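Local coordinates for resiniferatoxin-binding, phosphotriesterase-related protein (Rhodobacter sphaeroides 2.4.1, PDB 3K2G) that probably acts as a metal-dependent phosphoester hydrolase of the phosphotriesterase family, holding two zinc ions in a TIM-barrel active site, at residues G315-G318 against Y319-T323; I178-S181 against S182-A186; K324-L327 against P328-R332. One frame throughout, in Å; residues are numbered along the deposited sequence.

In the fold
Contacts 1 and 3 follow each other along one element: residues 315-323 lead into helix 321-332, and residues 324-332 complete it. They touch through the wide turn of that helix and both reach the second subunit. Contact 2, about 29 and 33 Å from them between centres, lies on the opposite side of the chain's centre, in the loop between strand 175-178 and helix 186-202. Contact 1 is buried, whereas contacts 2 and 3 are partly so. An amide-ring stack and a bridging water mark contact 1; contact 2 is a serine-centred turn beside an aliphatic-aromatic pair; contact 3 combines helix backbone bonds, leucine-phenylalanine packing and charged side chains engaged with a neighbouring helix and the second subunit.

Contact 1. Residues G315-G318 against Y319-T323; sequences GGNG and YAFVT
The side-chain amide of N317 lies over one face of the F321 ring, the two planes only 16° apart. N317 CG sits 3.7 Å above the ring plane and is displaced toward the rim, nearest to F321 CD1. The same ring is met by H325 one helical turn on. Closer to the backbone, N317 CB touches F321 CG at 3.6 Å, and the two side chains run alongside each other in the same direction. F321 reaches this position with CG anti to the backbone N (chi1 -173°), which brings the ring back beside the chain that precedes the helix. The second flat group, the ring of Y319, leans obliquely on the carbonyl carbon of G318 and sends its hydroxyl to a hydrogen bond with H36 O, the backbone oxygen of a zinc ligand. A water bridges the turn, 2.8 Å from N317 O and accepting from A320 N at 2.9 Å. G318 makes the bend at a positive phi of 76°, and A320 takes the N-cap position. R70 of the second subunit packs on N317 and donates to G315 O, so the subunit interface borders this loop. These features belong to the loop that joins the last strand of the parallel sheet, 299-301, to helix 321-332 in the phosphotriesterase TIM barrel, the same connection that carries the zinc ligand D304.

Contact 2. Residues I178-S181 against S182-A186; sequences IGVS and SDFTA
V180 and F184 lie side by side, with one methyl of the valine placed centrally over a face of the phenyl ring. CG1 of V180 stands 3.8 Å from the centroid of the F184 ring and 5° off its normal, a CH-pi contact in which the methyl is nearly equidistant from all six ring carbons. A chi1 of 179° sets CG1 on the carbonyl side, away from the backbone N. The chain reverses in a type I beta turn with S182 and D183 at its corners, closed by F184 N donating to S181 O at 2.9 Å; the donor stands well above the carbonyl plane. The left-handed helical angles of F184 follow and redirect the chain toward the helix. Inside the turn, S181 OG is tucked between its own backbone N and carbonyl carbon (chi1 71°), so that it faces forward and accepts from D183 N at 3.2 Å, an ST turn. The same hydroxyl binds the carboxylate of E188, which also takes T185 N; T185, at the N-cap, in turn caps a backbone N of the helix's first turn with its side chain, consistent with a capping box. One oxygen thus joins turn to helix. R219 makes a cation-pi contact with the F184 ring. I178 ends strand 175-178, bonds through its backbone to M207 within strand 206-208 and H209 just after it, and packs against S191, L192 and A195 of helix 186-202, while V180 rests on V208 about 5 Å from the side chain of the zinc ligand H209.

Contact 3. Residues K324-L327 against P328-R332; sequences KHFL and PRLRR
Aliphatic carbons of L330 cover one face of the F326 ring: L330 CG lies 4.1 Å from the ring centroid, 27° off the normal, a CH-pi contact, and both methyls reach the rim at CE2 and CZ. A chi1 of -168° turns the F326 ring toward the C-terminal end of the helix. On another flank R329 CD approaches F326 CD1 at 3.8 Å, the arginine chain crossing the phenylalanine at about a right angle. L327 CB presses tightly on P328 CD, 3.3 Å away. The backbone bonds record a change of pitch. Residues 324-326 form a wider pi-type turn, and P328, having no N-H, brings CG to 3.3 Å from K324 O at a kink. Beyond it the alpha-helical pattern resumes, with L330 N donating to F326 O at 2.9 Å and R331 N to L327 O at 3.0 Å, while R329 N makes only weak bonds to H325 O and F326 O. This helix follows strand 299-301 on the outside of the TIM barrel; F326 and L330 both touch L301, F326 packing on helix 280-292, L330 on that helix and on 337-352. Among the polar ends, R332 brings NH2, at the edge of its guanidinium, over one face of the R329 guanidinium, offset toward the rim, and a water joins H325 O, at 2.7 Å, to R332 NH1. R329 forms a salt bridge to D281, which probably eases the closeness of the arginines, and also bonds Q276 of the second subunit. E68 of that subunit takes both K324 NZ, as a salt bridge, and H325 NE2.

Contact 1. Residues G315-G318 against Y319-T323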
loop_
_atom_site.group_PDB
_atom_site.type_symbol
_atom_site.label_atom_id
_atom_site.label_comp_id
_atom_site.label_asym_id
_atom_site.label_seq_id
_atom_site.Cartn_x
_atom_site.Cartn_y
_atom_site.Cartn_z
ATOM N N GLY B 315 11.245 4.053 -35.199
ATOM C CA GLY B 315 11.074 2.999 -34.216
ATOM C C GLY B 315 10.179 3.351 -33.042
ATOM O O GLY B 315 10.026 2.553 -32.109
ATOM N N GLY B 316 9.585 4.541 -33.092
ATOM C CA GLY B 316 8.714 4.991 -32.017
ATOM C C GLY B 316 7.253 4.620 -32.184
ATOM O O GLY B 316 6.897 3.887 -33.101
ATOM N N ASN B 317 6.405 5.154 -31.305
ATOM C CA ASN B 317 4.971 4.855 -31.306
ATOM C C ASN B 317 4.097 5.698 -32.241
ATOM O O ASN B 317 3.006 5.275 -32.616
ATOM C CB ASN B 317 4.438 4.960 -29.875
ATOM C CG ASN B 317 5.121 3.981 -28.928
ATOM O OD1 ASN B 317 5.350 4.283 -27.758
ATOM N ND2 ASN B 317 5.435 2.800 -29.432
ATOM N N GLY B 318 4.566 6.886 -32.606
ATOM C CA GLY B 318 3.791 7.736 -33.497
ATOM C C GLY B 318 2.616 8.423 -32.823
ATOM O O GLY B 318 2.581 8.542 -31.597
ATOM N N TYR B 319 1.648 8.863 -33.629
ATOM C CA TYR B 319 0.460 9.570 -33.136
ATOM C C TYR B 319 -0.792 8.704 -33.041
ATOM O O TYR B 319 -1.835 9.190 -32.610
ATOM C CB TYR B 319 0.125 10.763 -34.045
ATOM C CG TYR B 319 1.211 11.801 -34.179
ATOM C CD1 TYR B 319 1.547 12.635 -33.114
ATOM C CD2 TYR B 319 1.928 11.932 -35.372
ATOM C CE1 TYR B 319 2.576 13.576 -33.231
ATOM C CE2 TYR B 319 2.958 12.863 -35.496
ATOM C CZ TYR B 319 3.277 13.679 -34.425
ATOM O OH TYR B 319 4.297 14.592 -34.550
ATOM N N ALA B 320 -0.711 7.438 -33.444
ATOM C CA ALA B 320 -1.886 6.566 -33.388
ATOM C C ALA B 320 -1.807 5.520 -32.280
ATOM O O ALA B 320 -2.662 4.641 -32.184
ATOM C CB ALA B 320 -2.088 5.877 -34.735
ATOM N N PHE B 321 -0.786 5.630 -31.440
ATOM C CA PHE B 321 -0.568 4.680 -30.357
ATOM C C PHE B 321 -1.650 4.718 -29.273
ATOM O O PHE B 321 -2.173 3.684 -28.870
ATOM C CB PHE B 321 0.811 4.931 -29.737
ATOM C CG PHE B 321 1.210 3.909 -28.716
ATOM C CD1 PHE B 321 1.679 2.658 -29.110
ATOM C CD2 PHE B 321 1.106 4.191 -27.357
ATOM C CE1 PHE B 321 2.038 1.702 -28.166
ATOM C CE2 PHE B 321 1.459 3.244 -26.405
ATOM C CZ PHE B 321 1.930 1.995 -26.811
ATOM N N VAL B 322 -1.983 5.909 -28.790
ATOM C CA VAL B 322 -3.004 6.021 -27.756
ATOM C C VAL B 322 -4.291 5.338 -28.202
ATOM O O VAL B 322 -4.856 4.520 -27.475
ATOM C CB VAL B 322 -3.290 7.499 -27.417
ATOM C CG1 VAL B 322 -4.587 7.623 -26.620
ATOM C CG2 VAL B 322 -2.136 8.063 -26.601
ATOM N N THR B 323 -4.725 5.661 -29.416
ATOM C CA THR B 323 -5.953 5.108 -29.984
ATOM C C THR B 323 -5.920 3.616 -30.273
ATOM O O THR B 323 -6.865 2.894 -29.959
ATOM C CB THR B 323 -6.316 5.803 -31.311
ATOM O OG1 THR B 323 -6.429 7.214 -31.102
ATOM C CG2 THR B 323 -7.638 5.273 -31.837
HETATM O O HOH W 1 1.104 5.579 -34.623
#

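Contact 2. Residues I178-S181 against S182-A186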
loop_
_atom_site.group_PDB
_atom_site.type_symbol
_atom_site.label_atom_id
_atom_site.label_comp_id
_atom_site.label_asym_id
_atom_site.label_seq_id
_atom_site.Cartn_x
_atom_site.Cartn_y
_atom_site.Cartn_z
ATOM N N ILE B 178 2.500 26.398 -21.285
ATOM C CA ILE B 178 3.224 27.461 -20.602
ATOM C C ILE B 178 4.262 26.793 -19.717
ATOM O O ILE B 178 3.933 25.914 -18.926
ATOM C CB ILE B 178 2.307 28.337 -19.721
ATOM C CG1 ILE B 178 1.146 28.910 -20.543
ATOM C CG2 ILE B 178 3.122 29.482 -19.120
ATOM C CD1 ILE B 178 1.569 29.807 -21.702
ATOM N N GLY B 179 5.512 27.219 -19.853
ATOM C CA GLY B 179 6.579 26.612 -19.081
ATOM C C GLY B 179 6.728 26.927 -17.603
ATOM O O GLY B 179 6.793 28.084 -17.190
ATOM N N VAL B 180 6.767 25.868 -16.803
ATOM C CA VAL B 180 6.972 25.969 -15.368
ATOM C C VAL B 180 7.987 24.871 -15.032
ATOM O O VAL B 180 7.694 23.684 -15.171
ATOM C CB VAL B 180 5.673 25.722 -14.571
ATOM C CG1 VAL B 180 5.954 25.825 -13.079
ATOM C CG2 VAL B 180 4.609 26.738 -14.980
ATOM N N SER B 181 9.183 25.271 -14.614
ATOM C CA SER B 181 10.233 24.313 -14.278
ATOM C C SER B 181 10.164 23.955 -12.801
ATOM O O SER B 181 9.410 24.563 -12.042
ATOM C CB SER B 181 11.603 24.915 -14.576
ATOM O OG SER B 181 11.911 25.932 -13.636
ATOM N N SER B 182 10.962 22.972 -12.390
ATOM C CA SER B 182 10.990 22.561 -10.993
ATOM C C SER B 182 11.490 23.716 -10.121
ATOM O O SER B 182 11.282 23.727 -8.911
ATOM C CB SER B 182 11.895 21.336 -10.819
ATOM O OG SER B 182 13.207 21.593 -11.293
ATOM N N ASP B 183 12.144 24.688 -10.748
ATOM C CA ASP B 183 12.661 25.853 -10.035
ATOM C C ASP B 183 11.602 26.950 -9.952
ATOM O O ASP B 183 11.648 27.800 -9.065
ATOM C CB ASP B 183 13.909 26.402 -10.736
ATOM C CG ASP B 183 15.087 25.448 -10.665
ATOM O OD1 ASP B 183 15.419 24.998 -9.550
ATOM O OD2 ASP B 183 15.685 25.151 -11.719
ATOM N N PHE B 184 10.654 26.923 -10.885
ATOM C CA PHE B 184 9.574 27.905 -10.925
ATOM C C PHE B 184 10.158 29.305 -10.763
ATOM O O PHE B 184 9.842 30.013 -9.808
ATOM C CB PHE B 184 8.576 27.613 -9.799
ATOM C CG PHE B 184 7.168 28.059 -10.093
ATOM C CD1 PHE B 184 6.095 27.447 -9.457
ATOM C CD2 PHE B 184 6.911 29.084 -11.001
ATOM C CE1 PHE B 184 4.786 27.846 -9.716
ATOM C CE2 PHE B 184 5.604 29.490 -11.267
ATOM C CZ PHE B 184 4.539 28.867 -10.622
ATOM N N THR B 185 11.012 29.695 -11.706
ATOM C CA THR B 185 11.667 30.996 -11.655
ATOM C C THR B 185 10.702 32.169 -11.746
ATOM O O THR B 185 9.551 32.018 -12.157
ATOM C CB THR B 185 12.700 31.145 -12.781
ATOM O OG1 THR B 185 12.024 31.259 -14.036
ATOM C CG2 THR B 185 13.624 29.938 -12.819
ATOM N N ALA B 186 11.191 33.341 -11.356
ATOM C CA ALA B 186 10.394 34.555 -11.384
ATOM C C ALA B 186 9.892 34.824 -12.799
ATOM O O ALA B 186 8.774 35.297 -12.991
ATOM C CB ALA B 186 11.224 35.728 -10.889
#

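Contact 3. Residues K324-L327 against P328-R332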
loop_
_atom_site.group_PDB
_atom_site.type_symbol
_atom_site.label_atom_id
_atom_site.label_comp_id
_atom_site.label_asym_id
_atom_site.label_seq_id
_atom_site.Cartn_x
_atom_site.Cartn_y
_atom_site.Cartn_z
ATOM N N LYS B 324 -4.833 3.159 -30.881
ATOM C CA LYS B 324 -4.711 1.760 -31.262
ATOM C C LYS B 324 -4.264 0.812 -30.155
ATOM O O LYS B 324 -4.684 -0.346 -30.111
ATOM C CB LYS B 324 -3.745 1.644 -32.445
ATOM C CG LYS B 324 -3.806 0.311 -33.180
ATOM C CD LYS B 324 -2.593 0.111 -34.085
ATOM C CE LYS B 324 -2.398 1.261 -35.057
ATOM N NZ LYS B 324 -1.200 1.017 -35.907
ATOM N N HIS B 325 -3.434 1.297 -29.243
ATOM C CA HIS B 325 -2.924 0.420 -28.207
ATOM C C HIS B 325 -3.282 0.750 -26.763
ATOM O O HIS B 325 -3.568 -0.157 -25.986
ATOM C CB HIS B 325 -1.409 0.303 -28.381
ATOM C CG HIS B 325 -1.006 -0.259 -29.712
ATOM N ND1 HIS B 325 -1.148 -1.593 -30.032
ATOM C CD2 HIS B 325 -0.495 0.336 -30.815
ATOM C CE1 HIS B 325 -0.740 -1.796 -31.271
ATOM N NE2 HIS B 325 -0.340 -0.641 -31.769
ATOM N N PHE B 326 -3.291 2.024 -26.394
ATOM C CA PHE B 326 -3.617 2.352 -25.016
ATOM C C PHE B 326 -5.098 2.164 -24.676
ATOM O O PHE B 326 -5.418 1.640 -23.609
ATOM C CB PHE B 326 -3.168 3.777 -24.661
ATOM C CG PHE B 326 -3.217 4.071 -23.180
ATOM C CD1 PHE B 326 -2.464 3.320 -22.278
ATOM C CD2 PHE B 326 -4.026 5.091 -22.684
ATOM C CE1 PHE B 326 -2.522 3.583 -20.901
ATOM C CE2 PHE B 326 -4.091 5.359 -21.320
ATOM C CZ PHE B 326 -3.340 4.606 -20.425
ATOM N N LEU B 327 -6.002 2.571 -25.562
ATOM C CA LEU B 327 -7.426 2.407 -25.274
ATOM C C LEU B 327 -7.703 0.935 -24.938
ATOM O O LEU B 327 -8.344 0.633 -23.933
ATOM C CB LEU B 327 -8.281 2.903 -26.451
ATOM C CG LEU B 327 -8.085 4.393 -26.800
ATOM C CD1 LEU B 327 -9.113 4.828 -27.840
ATOM C CD2 LEU B 327 -8.213 5.261 -25.552
ATOM N N PRO B 328 -7.205 -0.002 -25.765
ATOM C CA PRO B 328 -7.430 -1.423 -25.476
ATOM C C PRO B 328 -6.863 -1.814 -24.095
ATOM O O PRO B 328 -7.425 -2.663 -23.404
ATOM C CB PRO B 328 -6.708 -2.123 -26.624
ATOM C CG PRO B 328 -6.879 -1.151 -27.761
ATOM C CD PRO B 328 -6.598 0.175 -27.098
ATOM N N ARG B 329 -5.754 -1.190 -23.699
ATOM C CA ARG B 329 -5.137 -1.463 -22.398
ATOM C C ARG B 329 -6.075 -0.975 -21.286
ATOM O O ARG B 329 -6.258 -1.654 -20.279
ATOM C CB ARG B 329 -3.783 -0.747 -22.287
ATOM C CG ARG B 329 -3.015 -1.008 -20.991
ATOM C CD ARG B 329 -1.740 -0.166 -20.924
ATOM N NE ARG B 329 -0.766 -0.543 -21.950
ATOM C CZ ARG B 329 0.019 -1.617 -21.887
ATOM N NH1 ARG B 329 -0.039 -2.435 -20.842
ATOM N NH2 ARG B 329 0.867 -1.881 -22.876
ATOM N N LEU B 330 -6.661 0.206 -21.479
ATOM C CA LEU B 330 -7.590 0.767 -20.506
ATOM C C LEU B 330 -8.801 -0.148 -20.387
ATOM O O LEU B 330 -9.414 -0.245 -19.329
ATOM C CB LEU B 330 -8.058 2.161 -20.935
ATOM C CG LEU B 330 -7.083 3.325 -20.767
ATOM C CD1 LEU B 330 -7.740 4.609 -21.267
ATOM C CD2 LEU B 330 -6.694 3.454 -19.307
ATOM N N ARG B 331 -9.145 -0.816 -21.482
ATOM C CA ARG B 331 -10.278 -1.721 -21.461
ATOM C C ARG B 331 -9.888 -2.949 -20.636
ATOM O O ARG B 331 -10.671 -3.422 -19.810
ATOM C CB ARG B 331 -10.660 -2.119 -22.885
ATOM C CG ARG B 331 -12.076 -2.641 -23.014
ATOM C CD ARG B 331 -12.399 -2.982 -24.458
ATOM N NE ARG B 331 -13.787 -3.399 -24.624
ATOM C CZ ARG B 331 -14.832 -2.574 -24.611
ATOM N NH1 ARG B 331 -14.658 -1.268 -24.440
ATOM N NH2 ARG B 331 -16.056 -3.059 -24.770
ATOM N N ARG B 332 -8.670 -3.451 -20.840
ATOM C CA ARG B 332 -8.197 -4.614 -20.088
ATOM C C ARG B 332 -8.211 -4.290 -18.595
ATOM O O ARG B 332 -8.366 -5.180 -17.759
ATOM C CB ARG B 332 -6.771 -5.009 -20.513
ATOM C CG ARG B 332 -6.645 -5.530 -21.948
ATOM C CD ARG B 332 -5.321 -6.274 -22.167
ATOM N NE ARG B 332 -4.141 -5.428 -21.989
ATOM C CZ ARG B 332 -3.666 -4.597 -22.915
ATOM N NH1 ARG B 332 -4.266 -4.498 -24.093
ATOM N NH2 ARG B 332 -2.586 -3.864 -22.663
HETATM O O HOH W 2 -2.224 -2.477 -25.629
#